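Side-chain contacts in beta-1,4-mannanase (Aplysia kurodai, PDB 3VUP), which hydrolyses the beta-1,4-linked backbone of mannan, probably in the digestive fluid of the sea hare: residues P227-D232 with N238-H243; H243-A248 with G254-Y259; V273-F276 with D282-L285. One frame throughout, in Å; residues are numbered along the deposited sequence.

Interaction 1: P227-D232 with N238-H243; sequences PKSNTD and NHYSDH. With SO4 (sulfate ion), chain I.
The contact between 227-232 and 238-243 is built on an Asx turn at Asn-238, in the loop that follows barrel strand 220-224. Asn-238 OD1 accepts from the backbone N of Tyr-240 at 3.0 Å. Asn-230 ND2 also gives to Asn-238 OD1, at 3.0 Å and a bent 148°. The two donors come from opposite faces of the Asn-238 amide, both well out of its plane, and together they fix its rotation. The Asn-230 and Asn-238 side chains run side by side, pointing the same way. CG of Asn-238 is anti to its N (chi1 177°), which lays the amide alongside the Asn-230 backbone. The main chain adds a nearly straight bond from His-239 N to Ser-229 O, 3.0 Å long. Asp-232 OD1 takes the N-H of Asn-238 at 2.9 Å, from above the carboxylate plane. A water donates to both Asp-232 OD2 and Asn-238 O. Lys-176 pairs with Asp-232 OD1. Ser-229 OG meets the edge of the Tyr-240 ring, 3.5 Å from CE2, while His-239 CB sits over one face. The hydroxyls of Ser-229 and Tyr-240 both bond to Glu-164 OE2. Around this loop, Tyr-240 packs on Leu-201 and Leu-204 of helix 197-214 and on strand 220-224, Asn-230 reaches strand 259-262, and Ser-241 caps the start of helix 242-249.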
ATOM      1  N   PRO A 227     -10.298   1.204  -8.193  1.00  4.75           N
ATOM      2  CA  PRO A 227      -9.747   0.432  -9.311  1.00  4.79           C
ATOM      3  C   PRO A 227      -9.921   1.079 -10.692  1.00  4.67           C
ATOM      4  O   PRO A 227      -9.364   0.554 -11.650  1.00  4.49           O
ATOM      5  CB  PRO A 227     -10.523  -0.890  -9.241  1.00  5.85           C
ATOM      6  CG  PRO A 227     -11.774  -0.549  -8.511  1.00  5.82           C
ATOM      7  CD  PRO A 227     -11.367   0.474  -7.494  1.00  5.24           C
ATOM      8  N   LYS A 228     -10.642   2.194 -10.792  1.00  4.58           N
ATOM      9  CA  LYS A 228     -10.729   2.926 -12.052  1.00  4.92           C
ATOM     10  C   LYS A 228      -9.379   3.252 -12.690  1.00  4.57           C
ATOM     11  O   LYS A 228      -9.324   3.403 -13.904  1.00  5.04           O
ATOM     12  CB  LYS A 228     -11.564   4.196 -11.888  1.00  5.24           C
ATOM     13  CG  LYS A 228     -13.053   3.924 -11.791  1.00  5.25           C
ATOM     14  CD  LYS A 228     -13.850   5.171 -11.477  1.00  6.74           C
ATOM     15  CE  LYS A 228     -15.334   4.839 -11.352  1.00  7.30           C
ATOM     16  NZ  LYS A 228     -16.160   6.062 -11.138  1.00  7.77           N
ATOM     17  N   SER A 229      -8.307   3.391 -11.904  1.00  4.29           N
ATOM     18  CA  SER A 229      -6.983   3.641 -12.478  1.00  4.41           C
ATOM     19  C   SER A 229      -6.174   2.374 -12.765  1.00  4.40           C
ATOM     20  O   SER A 229      -5.044   2.477 -13.230  1.00  4.83           O
ATOM     21  CB  SER A 229      -6.171   4.517 -11.538  1.00  4.69           C
ATOM     22  OG  SER A 229      -6.068   3.839 -10.304  1.00  4.70           O
ATOM     23  N   ASN A 230      -6.761   1.204 -12.521  1.00  4.27           N
ATOM     24  CA  ASN A 230      -6.006  -0.040 -12.374  1.00  4.56           C
ATOM     25  C   ASN A 230      -6.680  -1.210 -13.114  1.00  5.19           C
ATOM     26  O   ASN A 230      -6.397  -2.360 -12.817  1.00  6.80           O
ATOM     27  CB  ASN A 230      -5.918  -0.327 -10.856  1.00  4.93           C
ATOM     28  CG  ASN A 230      -4.747  -1.228 -10.404  1.00  5.15           C
ATOM     29  OD1 ASN A 230      -4.576  -1.387  -9.201  1.00  6.79           O
ATOM     30  ND2 ASN A 230      -3.957  -1.771 -11.318  1.00  7.37           N
ATOM     31  N   THR A 231      -7.554  -0.920 -14.076  1.00  4.99           N
ATOM     32  CA  THR A 231      -8.172  -1.966 -14.879  1.00  5.30           C
ATOM     33  C   THR A 231      -8.402  -1.448 -16.285  1.00  4.91           C
ATOM     34  O   THR A 231      -8.694  -0.263 -16.471  1.00  5.19           O
ATOM     35  CB  THR A 231      -9.506  -2.466 -14.260  1.00  5.19           C
ATOM     36  OG1 THR A 231     -10.065  -3.495 -15.074  1.00  5.38           O
ATOM     37  CG2 THR A 231     -10.527  -1.350 -14.117  1.00  5.44           C
ATOM     38  N   ASP A 232      -8.267  -2.340 -17.265  1.00  4.71           N
ATOM     39  CA  ASP A 232      -8.630  -2.035 -18.647  1.00  5.25           C
ATOM     40  C   ASP A 232     -10.083  -2.387 -18.949  1.00  5.49           C
ATOM     41  O   ASP A 232     -10.558  -2.135 -20.049  1.00  7.06           O
ATOM     42  CB  ASP A 232      -7.697  -2.748 -19.613  1.00  5.94           C
ATOM     43  CG  ASP A 232      -6.304  -2.154 -19.603  1.00  6.42           C
ATOM     44  OD1 ASP A 232      -6.177  -0.913 -19.727  1.00  6.52           O
ATOM     45  OD2 ASP A 232      -5.328  -2.921 -19.439  1.00  7.99           O
ATOM     46  N   ASN A 238      -5.708   0.612 -17.285  1.00  5.28           N
ATOM     47  CA  ASN A 238      -4.820   0.188 -16.207  1.00  5.17           C
ATOM     48  C   ASN A 238      -3.448   0.821 -16.363  1.00  4.66           C
ATOM     49  O   ASN A 238      -2.682   0.446 -17.251  1.00  5.40           O
ATOM     50  CB  ASN A 238      -4.679  -1.332 -16.170  1.00  5.54           C
ATOM     51  CG  ASN A 238      -3.709  -1.792 -15.107  1.00  5.70           C
ATOM     52  OD1 ASN A 238      -3.412  -1.059 -14.155  1.00  5.49           O
ATOM     53  ND2 ASN A 238      -3.199  -3.007 -15.262  1.00  6.71           N
ATOM     54  N   HIS A 239      -3.156   1.790 -15.506  1.00  4.87           N
ATOM     55  CA  HIS A 239      -1.889   2.496 -15.558  1.00  5.16           C
ATOM     56  C   HIS A 239      -0.703   1.756 -14.968  1.00  5.11           C
ATOM     57  O   HIS A 239       0.433   2.179 -15.157  1.00  5.92           O
ATOM     58  CB  HIS A 239      -2.032   3.838 -14.861  1.00  5.27           C
ATOM     59  CG  HIS A 239      -2.860   4.798 -15.640  1.00  5.35           C
ATOM     60  ND1 HIS A 239      -2.363   5.467 -16.737  1.00  6.05           N
ATOM     61  CD2 HIS A 239      -4.167   5.137 -15.551  1.00  5.88           C
ATOM     62  CE1 HIS A 239      -3.321   6.204 -17.268  1.00  6.42           C
ATOM     63  NE2 HIS A 239      -4.429   6.020 -16.570  1.00  6.65           N
ATOM     64  N   TYR A 240      -0.957   0.664 -14.258  1.00  4.68           N
ATOM     65  CA  TYR A 240       0.049   0.096 -13.364  1.00  5.29           C
ATOM     66  C   TYR A 240       0.536  -1.285 -13.773  1.00  4.94           C
ATOM     67  O   TYR A 240       1.124  -2.007 -12.968  1.00  5.79           O
ATOM     68  CB  TYR A 240      -0.464   0.104 -11.930  1.00  5.12           C
ATOM     69  CG  TYR A 240      -0.922   1.476 -11.486  1.00  4.78           C
ATOM     70  CD1 TYR A 240      -0.011   2.508 -11.281  1.00  5.47           C
ATOM     71  CD2 TYR A 240      -2.270   1.746 -11.294  1.00  4.75           C
ATOM     72  CE1 TYR A 240      -0.428   3.762 -10.862  1.00  5.60           C
ATOM     73  CE2 TYR A 240      -2.697   3.000 -10.880  1.00  5.16           C
ATOM     74  CZ  TYR A 240      -1.769   3.999 -10.661  1.00  5.25           C
ATOM     75  OH  TYR A 240      -2.163   5.250 -10.242  1.00  5.97           O
ATOM     76  N   SER A 241       0.284  -1.642 -15.026  1.00  5.45           N
ATOM     77  CA  SER A 241       0.801  -2.875 -15.592  1.00  5.47           C
ATOM     78  C   SER A 241       2.326  -2.880 -15.609  1.00  4.83           C
ATOM     79  O   SER A 241       2.985  -1.834 -15.568  1.00  5.33           O
ATOM     80  CB  SER A 241       0.323  -3.015 -17.032  1.00  6.36           C
ATOM     81  OG  SER A 241       0.889  -1.978 -17.821  1.00  6.81           O
ATOM     82  N   ASP A 242       2.886  -4.081 -15.721  1.00  5.18           N
ATOM     83  CA  ASP A 242       4.326  -4.237 -15.856  1.00  5.53           C
ATOM     84  C   ASP A 242       4.831  -3.413 -17.042  1.00  6.01           C
ATOM     85  O   ASP A 242       5.856  -2.742 -16.956  1.00  6.15           O
ATOM     86  CB  ASP A 242       4.682  -5.701 -16.114  1.00  6.54           C
ATOM     87  CG  ASP A 242       4.375  -6.629 -14.942  1.00  6.73           C
ATOM     88  OD1 ASP A 242       3.821  -6.206 -13.905  1.00  6.56           O
ATOM     89  OD2 ASP A 242       4.689  -7.825 -15.088  1.00  9.53           O
ATOM     90  N   HIS A 243       4.110  -3.493 -18.155  1.00  6.26           N
ATOM     91  CA  HIS A 243       4.488  -2.772 -19.357  1.00  6.76           C
ATOM     92  C   HIS A 243       4.593  -1.267 -19.113  1.00  6.08           C
ATOM     93  O   HIS A 243       5.547  -0.621 -19.559  1.00  6.54           O
ATOM     94  CB  HIS A 243       3.473  -3.053 -20.459  1.00  7.58           C
ATOM     95  CG  HIS A 243       3.635  -2.173 -21.654  1.00  9.30           C
ATOM     96  ND1 HIS A 243       4.653  -2.342 -22.566  1.00 11.55           N
ATOM     97  CD2 HIS A 243       2.923  -1.103 -22.076  1.00 11.03           C
ATOM     98  CE1 HIS A 243       4.555  -1.419 -23.504  1.00 11.98           C
ATOM     99  NE2 HIS A 243       3.515  -0.655 -23.231  1.00 11.64           N
TER
HETATM  100  S   SO4 I 407       7.230  -5.099 -21.170  1.00 19.89           S
HETATM  101  O1  SO4 I 407       8.221  -4.052 -20.920  1.00 20.35           O
HETATM  102  O2  SO4 I 407       6.643  -5.549 -19.909  1.00 17.87           O
HETATM  103  O3  SO4 I 407       6.197  -4.583 -22.062  1.00 20.93           O
HETATM  104  O4  SO4 I 407       7.891  -6.236 -21.802  1.00 21.37           O
HETATM  105  O   HOH W   1      -2.857  -1.707 -19.199  1.00 10.42           O

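Interaction 2: H243-A248 with G254-Y259; sequences HCLRLA and GVFDFY. With SO4 (sulfate ion), chain I; SO4 (sulfate ion), chain D.
Leu-245 makes the close-packed half of this contact, reaching from helix 242-249 to the returning chain at 254-259. Its CB lies 3.3 Å from Gly-254 O, a carbonyl that also accepts from Asn-205 ND2. CD1 is the branch that meets Phe-256. It is 3.7 Å from Phe-256 CE2, and the two side chains cross at about a right angle. The same methyl is 3.9 Å from Val-255 CA. No hydrogen bond joins the two segments, so apolar packing carries this half. The looser side belongs to Arg-246 and Val-255, which are partly exposed. The arginine chain is extended from CG to NE, and this carries the guanidinium past Val-255. CG1 of Val-255 lies under one face of that group, 3.5 Å from Arg-246 NE. NE itself bonds to Gln-252 O. At the guanidinium edge, Arg-246 NH1 gives to O2 of the chain I sulfate at 3.0 Å. His-243 ND1 holds O3 of the same ion at 2.8 Å, with a 160° N-H...O angle. The exposed His-243 and the partly exposed Arg-246 share one sulfate, probably from the crystallisation liquor. Cys-244, on the same helix, is in a disulfide with Cys-177. Leu-245 also packs on Leu-201, Leu-204 and Asn-205 of helix 197-214, while Phe-256 lies against Val-220 and Met-222 of strand 220-224, just before the chain enters strand 259-262.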
ATOM      1  N   HIS A 243       4.110  -3.493 -18.155  1.00  6.26           N
ATOM      2  CA  HIS A 243       4.488  -2.772 -19.357  1.00  6.76           C
ATOM      3  C   HIS A 243       4.593  -1.267 -19.113  1.00  6.08           C
ATOM      4  O   HIS A 243       5.547  -0.621 -19.559  1.00  6.54           O
ATOM      5  CB  HIS A 243       3.473  -3.053 -20.459  1.00  7.58           C
ATOM      6  CG  HIS A 243       3.635  -2.173 -21.654  1.00  9.30           C
ATOM      7  ND1 HIS A 243       4.653  -2.342 -22.566  1.00 11.55           N
ATOM      8  CD2 HIS A 243       2.923  -1.103 -22.076  1.00 11.03           C
ATOM      9  CE1 HIS A 243       4.555  -1.419 -23.504  1.00 11.98           C
ATOM     10  NE2 HIS A 243       3.515  -0.655 -23.231  1.00 11.64           N
ATOM     11  N   CYS A 244       3.609  -0.692 -18.431  1.00  5.75           N
ATOM     12  CA  CYS A 244       3.604   0.752 -18.212  1.00  5.76           C
ATOM     13  C   CYS A 244       4.719   1.212 -17.294  1.00  5.43           C
ATOM     14  O   CYS A 244       5.351   2.241 -17.545  1.00  5.55           O
ATOM     15  CB  CYS A 244       2.246   1.214 -17.682  1.00  6.35           C
ATOM     16  SG  CYS A 244       0.930   1.084 -18.928  1.00  6.75           S
ATOM     17  N   LEU A 245       4.972   0.461 -16.230  1.00  5.42           N
ATOM     18  CA  LEU A 245       6.041   0.828 -15.311  1.00  5.63           C
ATOM     19  C   LEU A 245       7.402   0.750 -16.003  1.00  5.48           C
ATOM     20  O   LEU A 245       8.224   1.666 -15.891  1.00  5.52           O
ATOM     21  CB  LEU A 245       6.008  -0.064 -14.075  1.00  6.08           C
ATOM     22  CG  LEU A 245       4.812   0.199 -13.159  1.00  7.01           C
ATOM     23  CD1 LEU A 245       4.533  -1.010 -12.290  1.00  7.32           C
ATOM     24  CD2 LEU A 245       5.083   1.395 -12.292  1.00  8.04           C
ATOM     25  N   ARG A 246       7.643  -0.346 -16.724  1.00  5.95           N
ATOM     26  CA  ARG A 246       8.904  -0.516 -17.441  1.00  6.06           C
ATOM     27  C   ARG A 246       9.065   0.526 -18.547  1.00  6.42           C
ATOM     28  O   ARG A 246      10.172   1.009 -18.799  1.00  6.72           O
ATOM     29  CB  ARG A 246       9.012  -1.928 -18.019  1.00  6.85           C
ATOM     30  CG  ARG A 246       9.158  -3.012 -16.966  1.00  7.39           C
ATOM     31  CD  ARG A 246       9.030  -4.397 -17.579  1.00  8.11           C
ATOM     32  NE  ARG A 246       9.259  -5.424 -16.574  1.00  8.30           N
ATOM     33  CZ  ARG A 246       8.714  -6.632 -16.595  1.00  8.82           C
ATOM     34  NH1 ARG A 246       7.892  -6.983 -17.583  1.00  9.72           N
ATOM     35  NH2 ARG A 246       8.994  -7.491 -15.624  1.00  9.85           N
ATOM     36  N   LEU A 247       7.970   0.879 -19.208  1.00  6.35           N
ATOM     37  CA  LEU A 247       8.044   1.894 -20.254  1.00  7.07           C
ATOM     38  C   LEU A 247       8.516   3.218 -19.668  1.00  6.63           C
ATOM     39  O   LEU A 247       9.396   3.878 -20.210  1.00  7.15           O
ATOM     40  CB  LEU A 247       6.681   2.082 -20.925  1.00  7.49           C
ATOM     41  CG  LEU A 247       6.641   3.185 -21.982  1.00  8.71           C
ATOM     42  CD1 LEU A 247       7.467   2.810 -23.194  1.00 10.18           C
ATOM     43  CD2 LEU A 247       5.211   3.451 -22.382  1.00  9.77           C
ATOM     44  N   ALA A 248       7.925   3.602 -18.545  1.00  6.25           N
ATOM     45  CA  ALA A 248       8.191   4.912 -17.958  1.00  6.52           C
ATOM     46  C   ALA A 248       9.578   5.021 -17.339  1.00  6.75           C
ATOM     47  O   ALA A 248      10.218   6.070 -17.423  1.00  7.58           O
ATOM     48  CB  ALA A 248       7.150   5.237 -16.916  1.00  7.61           C
ATOM     49  N   GLY A 254      11.050  -3.423 -11.819  1.00  5.84           N
ATOM     50  CA  GLY A 254      10.231  -2.409 -11.183  1.00  5.69           C
ATOM     51  C   GLY A 254       8.758  -2.544 -11.507  1.00  5.56           C
ATOM     52  O   GLY A 254       8.155  -1.648 -12.102  1.00  6.66           O
ATOM     53  N   VAL A 255       8.186  -3.672 -11.093  1.00  5.51           N
ATOM     54  CA  VAL A 255       6.789  -3.992 -11.347  1.00  5.32           C
ATOM     55  C   VAL A 255       6.140  -4.417 -10.039  1.00  5.17           C
ATOM     56  O   VAL A 255       6.826  -4.736  -9.069  1.00  5.91           O
ATOM     57  CB  VAL A 255       6.633  -5.103 -12.415  1.00  6.19           C
ATOM     58  CG1 VAL A 255       7.375  -4.718 -13.687  1.00  7.66           C
ATOM     59  CG2 VAL A 255       7.129  -6.438 -11.875  1.00  7.61           C
ATOM     60  N   PHE A 256       4.815  -4.388  -9.992  1.00  5.03           N
ATOM     61  CA  PHE A 256       4.102  -4.833  -8.808  1.00  4.89           C
ATOM     62  C   PHE A 256       3.903  -6.337  -8.809  1.00  5.16           C
ATOM     63  O   PHE A 256       3.638  -6.949  -9.841  1.00  6.10           O
ATOM     64  CB  PHE A 256       2.760  -4.110  -8.707  1.00  4.89           C
ATOM     65  CG  PHE A 256       2.908  -2.635  -8.541  1.00  4.78           C
ATOM     66  CD1 PHE A 256       3.715  -2.132  -7.528  1.00  6.01           C
ATOM     67  CD2 PHE A 256       2.302  -1.740  -9.414  1.00  6.23           C
ATOM     68  CE1 PHE A 256       3.896  -0.776  -7.371  1.00  6.13           C
ATOM     69  CE2 PHE A 256       2.488  -0.374  -9.259  1.00  6.85           C
ATOM     70  CZ  PHE A 256       3.287   0.107  -8.244  1.00  6.04           C
ATOM     71  N   ASP A 257       4.042  -6.932  -7.632  1.00  4.94           N
ATOM     72  CA  ASP A 257       3.734  -8.345  -7.442  1.00  5.09           C
ATOM     73  C   ASP A 257       2.251  -8.605  -7.219  1.00  5.02           C
ATOM     74  O   ASP A 257       1.741  -9.668  -7.563  1.00  5.40           O
ATOM     75  CB  ASP A 257       4.535  -8.892  -6.268  1.00  5.83           C
ATOM     76  CG  ASP A 257       6.010  -8.813  -6.523  1.00  5.93           C
ATOM     77  OD1 ASP A 257       6.508  -9.737  -7.204  1.00  7.92           O
ATOM     78  OD2 ASP A 257       6.650  -7.827  -6.089  1.00  6.16           O
ATOM     79  N   PHE A 258       1.568  -7.636  -6.624  1.00  5.13           N
ATOM     80  CA  PHE A 258       0.136  -7.744  -6.423  1.00  5.00           C
ATOM     81  C   PHE A 258      -0.457  -6.364  -6.455  1.00  4.48           C
ATOM     82  O   PHE A 258       0.227  -5.366  -6.212  1.00  4.91           O
ATOM     83  CB  PHE A 258      -0.231  -8.504  -5.139  1.00  5.20           C
ATOM     84  CG  PHE A 258       0.169  -7.834  -3.843  1.00  5.03           C
ATOM     85  CD1 PHE A 258      -0.743  -7.061  -3.127  1.00  5.39           C
ATOM     86  CD2 PHE A 258       1.419  -8.061  -3.293  1.00  5.61           C
ATOM     87  CE1 PHE A 258      -0.404  -6.509  -1.896  1.00  5.72           C
ATOM     88  CE2 PHE A 258       1.764  -7.518  -2.061  1.00  6.10           C
ATOM     89  CZ  PHE A 258       0.850  -6.746  -1.356  1.00  6.10           C
ATOM     90  N   TYR A 259      -1.728  -6.305  -6.825  1.00  4.50           N
ATOM     91  CA  TYR A 259      -2.458  -5.060  -6.863  1.00  4.57           C
ATOM     92  C   TYR A 259      -3.261  -4.873  -5.575  1.00  4.46           C
ATOM     93  O   TYR A 259      -3.561  -5.835  -4.863  1.00  4.75           O
ATOM     94  CB  TYR A 259      -3.380  -5.054  -8.068  1.00  4.60           C
ATOM     95  CG  TYR A 259      -2.706  -5.013  -9.422  1.00  4.94           C
ATOM     96  CD1 TYR A 259      -1.823  -3.994  -9.761  1.00  5.21           C
ATOM     97  CD2 TYR A 259      -3.013  -5.957 -10.399  1.00  5.99           C
ATOM     98  CE1 TYR A 259      -1.254  -3.933 -11.030  1.00  5.32           C
ATOM     99  CE2 TYR A 259      -2.455  -5.894 -11.675  1.00  6.62           C
ATOM    100  CZ  TYR A 259      -1.584  -4.879 -11.987  1.00  5.62           C
ATOM    101  OH  TYR A 259      -1.035  -4.779 -13.248  1.00  6.59           O
TER
HETATM  102  S   SO4 I 407       7.230  -5.099 -21.170  1.00 19.89           S
HETATM  103  O1  SO4 I 407       8.221  -4.052 -20.920  1.00 20.35           O
HETATM  104  O2  SO4 I 407       6.643  -5.549 -19.909  1.00 17.87           O
HETATM  105  O3  SO4 I 407       6.197  -4.583 -22.062  1.00 20.93           O
HETATM  106  O4  SO4 I 407       7.891  -6.236 -21.802  1.00 21.37           O
HETATM  107  S   SO4 D 402      -1.846  -7.849 -15.341  1.00 11.25           S
HETATM  108  O1  SO4 D 402      -0.852  -8.667 -16.019  1.00 14.83           O
HETATM  109  O2  SO4 D 402      -1.972  -8.300 -13.963  1.00 12.43           O
HETATM  110  O3  SO4 D 402      -1.433  -6.458 -15.343  1.00 11.99           O
HETATM  111  O4  SO4 D 402      -3.134  -8.021 -16.010  1.00 11.63           O

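Interaction 3: V273-F276 with D282-L285; sequences VAPF and DYGL
Tyr-283 has its CG beside the backbone N and anti to the carbonyl carbon (chi1 -63°), which sends the ring from 282-285 across to the chain at 273-276. Val-273 has CG1 anti to its own N (chi1 -171°), and this turns that methyl to the ring. The phenol end does most of the touching. Tyr-283 OH donates to Val-273 O at 2.7 Å. The carbonyl oxygen lies at the ring edge, in the ring plane, while the hydroxyl is tilted 34° from the carbonyl plane. Val-273 CG1 rests 4.0 Å from Tyr-283 CE1, so one residue gives both a polar and an apolar contact. Pro-275 crosses the tyrosine side chain at about a right angle. Its CA is 3.1 Å from Tyr-283 OH, and its CD is 3.6 Å from the same oxygen. The hydroxyl thus meets the Val-273 carbonyl on one side and the proline on an adjacent one. With a phenylalanine in this place, Val-273 O would probably lose its hydroxyl donor and the chain at 273-276 a polar tie to 282-285. The Tyr-283 ring also meets Phe-261 edge-to-face and touches Phe-234, His-278 and Tyr-316. Pro-275 packs on Phe-261 too, so strand 259-262 backs both segments. Each segment carries part of a short 3-10 turn, within the loop that links parallel strands 259-262 and 289-293. The contact is structural packing inside a strand-to-strand connection of a (beta/alpha)8 TIM barrel, with a tyrosine hydroxyl closing on a main-chain carbonyl.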
ATOM      1  N   VAL A 273     -17.790   0.624 -10.696  1.00  6.63           N
ATOM      2  CA  VAL A 273     -16.594  -0.195 -10.822  1.00  6.50           C
ATOM      3  C   VAL A 273     -16.234  -0.811  -9.457  1.00  6.31           C
ATOM      4  O   VAL A 273     -15.213  -1.479  -9.311  1.00  6.07           O
ATOM      5  CB  VAL A 273     -15.443   0.667 -11.416  1.00  5.93           C
ATOM      6  CG1 VAL A 273     -14.221  -0.163 -11.779  1.00  6.68           C
ATOM      7  CG2 VAL A 273     -15.944   1.378 -12.661  1.00  7.04           C
ATOM      8  N   ALA A 274     -17.102  -0.626  -8.466  1.00  5.84           N
ATOM      9  CA  ALA A 274     -16.739  -0.941  -7.083  1.00  5.58           C
ATOM     10  C   ALA A 274     -16.411  -2.412  -6.848  1.00  5.26           C
ATOM     11  O   ALA A 274     -17.175  -3.293  -7.227  1.00  5.50           O
ATOM     12  CB  ALA A 274     -17.842  -0.508  -6.135  1.00  6.53           C
ATOM     13  N   PRO A 275     -15.288  -2.681  -6.174  1.00  5.12           N
ATOM     14  CA  PRO A 275     -14.980  -4.069  -5.822  1.00  5.09           C
ATOM     15  C   PRO A 275     -16.092  -4.743  -5.012  1.00  5.33           C
ATOM     16  O   PRO A 275     -16.290  -5.945  -5.159  1.00  5.88           O
ATOM     17  CB  PRO A 275     -13.682  -3.935  -5.025  1.00  6.16           C
ATOM     18  CG  PRO A 275     -12.989  -2.774  -5.705  1.00  6.72           C
ATOM     19  CD  PRO A 275     -14.123  -1.799  -5.986  1.00  6.42           C
ATOM     20  N   PHE A 276     -16.832  -3.970  -4.220  1.00  5.12           N
ATOM     21  CA  PHE A 276     -17.890  -4.507  -3.366  1.00  5.15           C
ATOM     22  C   PHE A 276     -19.185  -4.856  -4.085  1.00  5.74           C
ATOM     23  O   PHE A 276     -20.113  -5.357  -3.465  1.00  6.12           O
ATOM     24  CB  PHE A 276     -18.120  -3.585  -2.167  1.00  5.54           C
ATOM     25  CG  PHE A 276     -17.080  -3.747  -1.118  1.00  4.97           C
ATOM     26  CD1 PHE A 276     -17.152  -4.817  -0.237  1.00  5.23           C
ATOM     27  CD2 PHE A 276     -16.002  -2.889  -1.032  1.00  5.12           C
ATOM     28  CE1 PHE A 276     -16.180  -5.023   0.722  1.00  5.24           C
ATOM     29  CE2 PHE A 276     -15.029  -3.078  -0.068  1.00  5.56           C
ATOM     30  CZ  PHE A 276     -15.116  -4.143   0.804  1.00  5.59           C
ATOM     31  N   ASP A 282     -13.515  -9.829 -12.588  1.00  7.17           N
ATOM     32  CA  ASP A 282     -14.093  -8.793 -13.444  1.00  6.94           C
ATOM     33  C   ASP A 282     -13.071  -7.761 -13.908  1.00  6.31           C
ATOM     34  O   ASP A 282     -13.317  -7.040 -14.878  1.00  7.34           O
ATOM     35  CB  ASP A 282     -15.217  -8.048 -12.723  1.00  6.70           C
ATOM     36  CG  ASP A 282     -16.429  -8.910 -12.464  1.00  8.22           C
ATOM     37  OD1 ASP A 282     -16.687  -9.842 -13.247  1.00 10.31           O
ATOM     38  OD2 ASP A 282     -17.145  -8.632 -11.480  1.00  8.12           O
ATOM     39  N   TYR A 283     -11.936  -7.672 -13.218  1.00  5.71           N
ATOM     40  CA  TYR A 283     -10.963  -6.621 -13.503  1.00  5.82           C
ATOM     41  C   TYR A 283      -9.959  -6.985 -14.588  1.00  5.30           C
ATOM     42  O   TYR A 283      -9.214  -6.125 -15.044  1.00  5.75           O
ATOM     43  CB  TYR A 283     -10.284  -6.159 -12.201  1.00  5.49           C
ATOM     44  CG  TYR A 283     -11.320  -5.558 -11.278  1.00  5.25           C
ATOM     45  CD1 TYR A 283     -11.715  -4.234 -11.429  1.00  5.21           C
ATOM     46  CD2 TYR A 283     -11.976  -6.333 -10.331  1.00  5.58           C
ATOM     47  CE1 TYR A 283     -12.706  -3.687 -10.637  1.00  5.65           C
ATOM     48  CE2 TYR A 283     -12.962  -5.797  -9.535  1.00  5.52           C
ATOM     49  CZ  TYR A 283     -13.330  -4.478  -9.692  1.00  5.31           C
ATOM     50  OH  TYR A 283     -14.324  -3.968  -8.888  1.00  6.03           O
ATOM     51  N   GLY A 284      -9.934  -8.252 -14.992  1.00  6.24           N
ATOM     52  CA  GLY A 284      -9.087  -8.679 -16.093  1.00  7.70           C
ATOM     53  C   GLY A 284      -7.600  -8.619 -15.797  1.00  6.67           C
ATOM     54  O   GLY A 284      -6.783  -8.438 -16.697  1.00  7.88           O
ATOM     55  N   LEU A 285      -7.252  -8.782 -14.524  1.00  6.45           N
ATOM     56  CA  LEU A 285      -5.868  -8.711 -14.080  1.00  6.81           C
ATOM     57  C   LEU A 285      -5.293 -10.103 -13.857  1.00  7.31           C
ATOM     58  O   LEU A 285      -6.014 -11.104 -13.886  1.00  8.80           O
ATOM     59  CB  LEU A 285      -5.761  -7.839 -12.824  1.00  6.47           C
ATOM     60  CG  LEU A 285      -6.272  -6.407 -13.035  1.00  6.75           C
ATOM     61  CD1 LEU A 285      -6.354  -5.663 -11.716  1.00  7.25           C
ATOM     62  CD2 LEU A 285      -5.419  -5.634 -14.031  1.00  8.03           C
TER

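The three contacts follow one another along the chain, in series, on consecutive connections of the eight-stranded parallel barrel. Interactions 1 and 2 lie between strands 220-224 and 259-262. They share His-243 and helix 242-249, and their centres are about 9 Å apart. Interaction 3 lies in the next connection, before strand 289-293, with its centre about 11 Å from that of interaction 1 and 19 Å from that of interaction 2. Thr-231 OG1 probably bonds to Tyr-283 O, joining interactions 1 and 3. Leu-285 packs against both Asn-238 and Tyr-259, so it touches the other two contacts. Two neighbouring barrel connections are thereby joined side by side through mostly buried contacts.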